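Local structure of mandelate racemase/muconate lactonizing protein (Paenibacillus sp., 3V5C) at residues L140-D144 / E145-V149; I206-N209 / N210-L214; A222-D226 / V227-W231. The protein probably dehydrates galacturonate with the help of bound magnesium, as a member of the enolase superfamily. The protein carries 1 engineered substitution. All blocks are in the same frame, centred on the assembly; numbering follows the deposited sequence.

Contact 1: residues L140-D144 / E145-V149; sequences LHLAD and ERAAV
Asp144 OD1 is gripped by two groups from the first turn of helix 145-161. Ala147 N donates to Asp144 OD1 at 2.9 Å, on the anti lone pair, with an N-H...O angle of 158°. Arg146 NH2 lies 3.0 Å from the same Asp144 OD1 in a salt bridge. Arg146 NH2 also donates to Asp144 OD2, at 3.1 Å. The carboxylate and guanidinium planes stand 81° apart. Asp144 OD1 sits over one face of the Arg146 guanidinium. OD2 lies near the guanidinium plane, but NH2 approaches it from above the carboxylate plane. Asp144 places its carboxylate there by setting CG anti to its own backbone N (chi1 -175°). The Arg146 chain bends at chi3 and curls back to meet it. The backbone of Asp144 adds a helical bond, from Ala148 N to Asp144 O at 3.0 Å. Beside the cap, Leu142 CD1 rests 4.0 Å from Ala147 CB. The carbonyl O of Leu142 is held by Arg186 of helix 180-198. With an alanine here in place of the aspartate, Ala147 N would probably lose its side-chain acceptor and the Arg146 guanidinium its carboxylate partner. This is a classic aspartate N-cap, at the start of a helix that follows barrel strand 126-135.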
loop_
_atom_site.group_PDB
_atom_site.type_symbol
_atom_site.label_atom_id
_atom_site.label_comp_id
_atom_site.label_asym_id
_atom_site.label_seq_id
_atom_site.Cartn_x
_atom_site.Cartn_y
_atom_site.Cartn_z
ATOM N N LEU A 140 -14.046 12.838 -16.066
ATOM C CA LEU A 140 -14.508 14.202 -15.812
ATOM C C LEU A 140 -14.656 15.046 -17.080
ATOM O O LEU A 140 -15.381 16.042 -17.067
ATOM C CB LEU A 140 -13.617 14.912 -14.794
ATOM C CG LEU A 140 -13.665 14.376 -13.362
ATOM C CD1 LEU A 140 -12.752 15.211 -12.494
ATOM C CD2 LEU A 140 -15.084 14.422 -12.831
ATOM N N HIS A 141 -13.984 14.640 -18.159
ATOM C CA HIS A 141 -14.074 15.346 -19.436
ATOM C C HIS A 141 -15.362 15.000 -20.173
ATOM O O HIS A 141 -15.685 15.632 -21.185
ATOM C CB HIS A 141 -12.873 15.011 -20.313
ATOM C CG HIS A 141 -12.776 13.568 -20.682
ATOM N ND1 HIS A 141 -12.420 12.589 -19.775
ATOM C CD2 HIS A 141 -12.953 12.937 -21.867
ATOM C CE1 HIS A 141 -12.405 11.416 -20.385
ATOM N NE2 HIS A 141 -12.720 11.600 -21.658
ATOM N N LEU A 142 -16.088 14.004 -19.670
ATOM C CA LEU A 142 -17.358 13.578 -20.259
ATOM C C LEU A 142 -18.565 14.165 -19.517
ATOM O O LEU A 142 -18.742 13.964 -18.306
ATOM C CB LEU A 142 -17.454 12.050 -20.289
ATOM C CG LEU A 142 -16.387 11.341 -21.122
ATOM C CD1 LEU A 142 -16.509 9.828 -20.967
ATOM C CD2 LEU A 142 -16.483 11.768 -22.601
ATOM N N ALA A 143 -19.401 14.900 -20.241
ATOM C CA ALA A 143 -20.584 15.491 -19.622
ATOM C C ALA A 143 -21.697 14.472 -19.390
ATOM O O ALA A 143 -22.532 14.648 -18.504
ATOM C CB ALA A 143 -21.090 16.665 -20.452
ATOM N N ASP A 144 -21.711 13.413 -20.190
ATOM C CA ASP A 144 -22.790 12.436 -20.151
ATOM C C ASP A 144 -22.521 11.331 -19.145
ATOM O O ASP A 144 -21.508 10.633 -19.229
ATOM C CB ASP A 144 -23.003 11.814 -21.526
ATOM C CG ASP A 144 -24.186 10.889 -21.554
ATOM O OD1 ASP A 144 -23.997 9.667 -21.409
ATOM O OD2 ASP A 144 -25.320 11.392 -21.717
ATOM N N GLU A 145 -23.440 11.163 -18.200
ATOM C CA GLU A 145 -23.276 10.159 -17.146
ATOM C C GLU A 145 -23.045 8.739 -17.689
ATOM O O GLU A 145 -22.164 8.024 -17.216
ATOM C CB GLU A 145 -24.478 10.190 -16.200
ATOM C CG GLU A 145 -24.270 9.394 -14.922
ATOM C CD GLU A 145 -25.545 9.256 -14.121
ATOM O OE1 GLU A 145 -26.324 8.331 -14.415
ATOM O OE2 GLU A 145 -25.757 10.071 -13.201
ATOM N N ARG A 146 -23.822 8.325 -18.684
ATOM C CA ARG A 146 -23.668 6.988 -19.240
ATOM C C ARG A 146 -22.310 6.786 -19.911
ATOM O O ARG A 146 -21.703 5.723 -19.775
ATOM C CB ARG A 146 -24.808 6.657 -20.210
ATOM C CG ARG A 146 -26.186 6.606 -19.553
ATOM C CD ARG A 146 -27.278 6.947 -20.558
ATOM N NE ARG A 146 -26.852 8.046 -21.420
ATOM C CZ ARG A 146 -26.509 7.908 -22.698
ATOM N NH1 ARG A 146 -26.563 6.717 -23.286
ATOM N NH2 ARG A 146 -26.118 8.967 -23.392
ATOM N N ALA A 147 -21.850 7.795 -20.651
ATOM C CA ALA A 147 -20.520 7.765 -21.263
ATOM C C ALA A 147 -19.446 7.562 -20.185
ATOM O O ALA A 147 -18.491 6.784 -20.362
ATOM C CB ALA A 147 -20.264 9.045 -22.011
ATOM N N ALA A 148 -19.615 8.273 -19.080
ATOM C CA ALA A 148 -18.694 8.198 -17.944
ATOM C C ALA A 148 -18.649 6.784 -17.369
ATOM O O ALA A 148 -17.564 6.243 -17.122
ATOM C CB ALA A 148 -19.093 9.205 -16.887
ATOM N N VAL A 149 -19.817 6.173 -17.180
ATOM C CA VAL A 149 -19.893 4.803 -16.687
ATOM C C VAL A 149 -19.182 3.845 -17.642
ATOM O O VAL A 149 -18.387 3.001 -17.224
ATOM C CB VAL A 149 -21.349 4.342 -16.513
ATOM C CG1 VAL A 149 -21.411 2.867 -16.184
ATOM C CG2 VAL A 149 -22.056 5.179 -15.450
#

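Contact 2: residues I206-N209 / N210-L214; sequences IDAN and NAYNL
The tight part of this contact is Ala208 against Tyr212. The methyl CB of Ala208 lies over a face of the Tyr212 ring, 4.1 Å from its centroid and 20° off the normal, a CH-pi contact. Ala208 CB is shifted toward the rim on the CD2 side, where it comes within 3.9 Å of Tyr212 CD2. The ring reaches this place with CG anti to the carbonyl carbon (chi1 -71°). Its far end is fixed by Asp187, whose OD2 is hydrogen-bonded to Tyr212 OH. Both residues of the pair are buried. The more open side is the turn, where Asn209 and Asn210 are partly exposed. They are the central residues of a type I' turn from Ala208 to Ala211, and both have positive phi, which asparagine tolerates well. Ala211 N closes the turn on Ala208 O at 3.0 Å. This donor sits well above the carbonyl plane, 58° out of it. Just before the turn, Asp207 OD1 accepts from Asn209 N at 3.0 Å, forming an Asx turn. Asp207 OD2 forms a salt bridge with Lys170. The chemistry thus implies a loop fixed from within by main-chain N-H groups and by the methyl-on-ring contact of Ala208 with Tyr212.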
loop_
_atom_site.group_PDB
_atom_site.type_symbol
_atom_site.label_atom_id
_atom_site.label_comp_id
_atom_site.label_asym_id
_atom_site.label_seq_id
_atom_site.Cartn_x
_atom_site.Cartn_y
_atom_site.Cartn_z
ATOM N N ILE A 206 -15.034 1.520 -2.162
ATOM C CA ILE A 206 -15.124 2.912 -2.570
ATOM C C ILE A 206 -14.310 3.833 -1.665
ATOM O O ILE A 206 -14.232 3.618 -0.471
ATOM C CB ILE A 206 -16.585 3.397 -2.734
ATOM C CG1 ILE A 206 -17.350 3.361 -1.409
ATOM C CG2 ILE A 206 -17.310 2.542 -3.796
ATOM C CD1 ILE A 206 -18.790 3.932 -1.543
ATOM N N ASP A 207 -13.705 4.859 -2.254
ATOM C CA ASP A 207 -12.777 5.737 -1.554
ATOM C C ASP A 207 -13.168 7.155 -1.915
ATOM O O ASP A 207 -13.048 7.544 -3.078
ATOM C CB ASP A 207 -11.336 5.394 -1.988
ATOM C CG ASP A 207 -10.269 6.340 -1.429
ATOM O OD1 ASP A 207 -10.557 7.194 -0.558
ATOM O OD2 ASP A 207 -9.089 6.179 -1.845
ATOM N N ALA A 208 -13.629 7.917 -0.919
ATOM C CA ALA A 208 -14.098 9.287 -1.146
ATOM C C ALA A 208 -13.019 10.349 -0.958
ATOM O O ALA A 208 -13.257 11.516 -1.233
ATOM C CB ALA A 208 -15.297 9.611 -0.255
ATOM N N ASN A 209 -11.820 9.945 -0.530
ATOM C CA ASN A 209 -10.791 10.914 -0.176
ATOM C C ASN A 209 -11.381 12.064 0.636
ATOM O O ASN A 209 -11.075 13.237 0.403
ATOM C CB ASN A 209 -10.040 11.415 -1.412
ATOM C CG ASN A 209 -9.123 10.371 -1.969
ATOM O OD1 ASN A 209 -9.455 9.698 -2.939
ATOM N ND2 ASN A 209 -7.947 10.201 -1.335
ATOM N N ASN A 210 -12.219 11.695 1.595
ATOM C CA ASN A 210 -12.823 12.622 2.559
ATOM C C ASN A 210 -13.786 13.669 2.004
ATOM O O ASN A 210 -14.122 14.641 2.686
ATOM C CB ASN A 210 -11.735 13.312 3.389
ATOM C CG ASN A 210 -11.036 12.349 4.331
ATOM O OD1 ASN A 210 -11.618 11.333 4.743
ATOM N ND2 ASN A 210 -9.793 12.656 4.675
ATOM N N ALA A 211 -14.265 13.454 0.784
ATOM C CA ALA A 211 -15.087 14.463 0.122
ATOM C C ALA A 211 -16.558 14.429 0.511
ATOM O O ALA A 211 -17.319 15.296 0.095
ATOM C CB ALA A 211 -14.950 14.344 -1.382
ATOM N N TYR A 212 -16.976 13.421 1.280
ATOM C CA TYR A 212 -18.355 13.356 1.719
ATOM C C TYR A 212 -18.529 13.987 3.109
ATOM O O TYR A 212 -17.554 14.432 3.716
ATOM C CB TYR A 212 -18.819 11.895 1.755
ATOM C CG TYR A 212 -19.023 11.230 0.396
ATOM C CD1 TYR A 212 -19.169 11.976 -0.779
ATOM C CD2 TYR A 212 -19.102 9.841 0.303
ATOM C CE1 TYR A 212 -19.374 11.336 -2.013
ATOM C CE2 TYR A 212 -19.302 9.205 -0.901
ATOM C CZ TYR A 212 -19.448 9.945 -2.043
ATOM O OH TYR A 212 -19.653 9.255 -3.215
ATOM N N ASN A 213 -19.780 14.058 3.580
ATOM C CA ASN A 213 -20.100 14.196 5.007
ATOM C C ASN A 213 -21.005 13.002 5.329
ATOM O O ASN A 213 -21.217 12.129 4.455
ATOM C CB ASN A 213 -20.743 15.562 5.322
ATOM C CG ASN A 213 -22.004 15.827 4.508
ATOM O OD1 ASN A 213 -22.614 14.909 3.951
ATOM N ND2 ASN A 213 -22.402 17.095 4.440
ATOM N N LEU A 214 -21.510 12.903 6.551
ATOM C CA LEU A 214 -22.195 11.688 6.943
ATOM C C LEU A 214 -23.464 11.458 6.111
ATOM O O LEU A 214 -23.754 10.329 5.707
ATOM C CB LEU A 214 -22.481 11.695 8.445
ATOM C CG LEU A 214 -23.260 10.516 9.027
ATOM C CD1 LEU A 214 -22.513 9.191 8.826
ATOM C CD2 LEU A 214 -23.515 10.774 10.526
#

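Contact 3: residues A222-D226 / V227-W231; sequences AALSD and VNLYW
Leu224 is the residue through which 222-226 meets both Val227 and Leu229. At the start of the segment, Ala222 O takes two donors from Ser225. The hydroxyl Ser225 OG donates to Ala222 O at 2.6 Å, in the carbonyl plane and on a lone pair. The backbone Ser225 N reaches the same Ala222 O at 2.9 Å. Ala223, on helix 214-223, touches Ile188 of helix 180-198. Leu224 leaves helical geometry and opens a type I turn to Val227. Leu224 O accepts from Val227 N at 2.9 Å, with the donor 60° above the carbonyl plane. The Leu224 side chain lies alongside that of Val227, pointing the same way, with Leu224 CD2 3.9 Å from Val227 CG2. The other branch, Leu224 CD1, meets Leu229 CD1 at 4.0 Å, and these two leucines cross at about a right angle. Val191 and Arg192 of helix 180-198 also touch Leu224. Ser225, at the exposed corner of the turn, turns its CB away from Val227. Asp226 holds CG between its backbone N and carbonyl carbon (chi1 44°), which brings Asp226 OD1 within 3.8 Å of Val227 CG2. That OD1 forms a salt bridge with Arg192. The result is a helix-to-strand turn of a beta/alpha barrel, where the chain passes from helix 214-223 toward strand 231-233.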
loop_
_atom_site.group_PDB
_atom_site.type_symbol
_atom_site.label_atom_id
_atom_site.label_comp_id
_atom_site.label_asym_id
_atom_site.label_seq_id
_atom_site.Cartn_x
_atom_site.Cartn_y
_atom_site.Cartn_z
ATOM N N ALA A 222 -27.120 4.055 0.660
ATOM C CA ALA A 222 -28.497 3.618 0.463
ATOM C C ALA A 222 -28.742 3.355 -1.018
ATOM O O ALA A 222 -29.297 2.317 -1.379
ATOM C CB ALA A 222 -29.485 4.641 1.019
ATOM N N ALA A 223 -28.309 4.280 -1.873
ATOM C CA ALA A 223 -28.502 4.115 -3.312
ATOM C C ALA A 223 -27.864 2.810 -3.777
ATOM O O ALA A 223 -28.392 2.139 -4.665
ATOM C CB ALA A 223 -27.932 5.305 -4.069
ATOM N N LEU A 224 -26.756 2.435 -3.150
ATOM C CA LEU A 224 -26.026 1.225 -3.511
ATOM C C LEU A 224 -26.399 -0.006 -2.675
ATOM O O LEU A 224 -25.630 -0.953 -2.608
ATOM C CB LEU A 224 -24.514 1.466 -3.478
ATOM C CG LEU A 224 -23.995 2.532 -4.455
ATOM C CD1 LEU A 224 -22.587 2.961 -4.101
ATOM C CD2 LEU A 224 -24.040 2.030 -5.907
ATOM N N SER A 225 -27.585 0.016 -2.069
ATOM C CA SER A 225 -28.076 -1.106 -1.259
ATOM C C SER A 225 -28.022 -2.427 -2.014
ATOM O O SER A 225 -27.645 -3.462 -1.454
ATOM C CB SER A 225 -29.521 -0.858 -0.830
ATOM O OG SER A 225 -29.593 0.183 0.126
ATOM N N ASP A 226 -28.416 -2.384 -3.284
ATOM C CA ASP A 226 -28.500 -3.592 -4.102
ATOM C C ASP A 226 -27.135 -4.005 -4.633
ATOM O O ASP A 226 -27.008 -4.998 -5.343
ATOM C CB ASP A 226 -29.488 -3.410 -5.260
ATOM C CG ASP A 226 -29.340 -2.066 -5.966
ATOM O OD1 ASP A 226 -28.396 -1.302 -5.658
ATOM O OD2 ASP A 226 -30.180 -1.773 -6.848
ATOM N N VAL A 227 -26.116 -3.234 -4.285
ATOM C CA VAL A 227 -24.764 -3.520 -4.717
ATOM C C VAL A 227 -23.968 -3.991 -3.518
ATOM O O VAL A 227 -24.035 -3.393 -2.450
ATOM C CB VAL A 227 -24.084 -2.258 -5.274
ATOM C CG1 VAL A 227 -22.616 -2.511 -5.502
ATOM C CG2 VAL A 227 -24.773 -1.787 -6.545
ATOM N N ASN A 228 -23.212 -5.064 -3.679
ATOM C CA ASN A 228 -22.405 -5.539 -2.565
ATOM C C ASN A 228 -21.112 -4.744 -2.530
ATOM O O ASN A 228 -20.311 -4.807 -3.459
ATOM C CB ASN A 228 -22.154 -7.045 -2.660
ATOM C CG ASN A 228 -23.441 -7.856 -2.595
ATOM O OD1 ASN A 228 -23.711 -8.683 -3.468
ATOM N ND2 ASN A 228 -24.244 -7.614 -1.562
ATOM N N LEU A 229 -20.954 -3.951 -1.477
ATOM C CA LEU A 229 -19.778 -3.114 -1.280
ATOM C C LEU A 229 -18.984 -3.728 -0.146
ATOM O O LEU A 229 -19.527 -3.982 0.932
ATOM C CB LEU A 229 -20.191 -1.702 -0.870
ATOM C CG LEU A 229 -20.911 -0.844 -1.907
ATOM C CD1 LEU A 229 -21.312 0.457 -1.254
ATOM C CD2 LEU A 229 -19.985 -0.593 -3.090
ATOM N N TYR A 230 -17.698 -3.945 -0.380
ATOM C CA TYR A 230 -16.847 -4.575 0.614
ATOM C C TYR A 230 -16.424 -3.594 1.700
ATOM O O TYR A 230 -16.545 -3.891 2.884
ATOM C CB TYR A 230 -15.630 -5.215 -0.053
ATOM C CG TYR A 230 -14.808 -6.050 0.898
ATOM C CD1 TYR A 230 -15.295 -7.252 1.383
ATOM C CD2 TYR A 230 -13.561 -5.635 1.316
ATOM C CE1 TYR A 230 -14.560 -8.011 2.266
ATOM C CE2 TYR A 230 -12.816 -6.389 2.197
ATOM C CZ TYR A 230 -13.326 -7.576 2.665
ATOM O OH TYR A 230 -12.588 -8.349 3.528
ATOM N N TRP A 231 -15.870 -2.446 1.302
ATOM C CA TRP A 231 -15.631 -1.389 2.279
ATOM C C TRP A 231 -15.780 0.022 1.739
ATOM O O TRP A 231 -15.757 0.255 0.513
ATOM C CB TRP A 231 -14.280 -1.571 2.976
ATOM C CG TRP A 231 -13.004 -1.124 2.279
ATOM C CD1 TRP A 231 -12.751 0.069 1.645
ATOM C CD2 TRP A 231 -11.765 -1.843 2.274
ATOM N NE1 TRP A 231 -11.442 0.107 1.213
ATOM C CE2 TRP A 231 -10.818 -1.050 1.593
ATOM C CE3 TRP A 231 -11.376 -3.100 2.754
ATOM C CZ2 TRP A 231 -9.494 -1.482 1.362
ATOM C CZ3 TRP A 231 -10.052 -3.523 2.540
ATOM C CH2 TRP A 231 -9.137 -2.711 1.860
#

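Contacts 2 and 3 belong to one beta-alpha-beta unit: contact 2 leads from strand 204-207 into helix 214-223, and contact 3 leads out of it toward strand 231-233. Their centres are 15 Å apart, and they touch. Ile206 N lies 3.0 Å from Trp231 O, a probable hydrogen bond between neighbouring parallel strands, and Ile206 CG2 packs 4.2 Å from Leu229 CD2. Contact 1 stands apart, its centre 20 Å from that of contact 2 and 21 Å from that of contact 3. Helix 180-198 borders all three: Glu145 and Leu224 pack on it, and Tyr212 is hydrogen-bonded to its Asp187. The Asn210 side chain lies about 4 Å from a bound magnesium ion; Glu238 and Asp261 belong to the metal site.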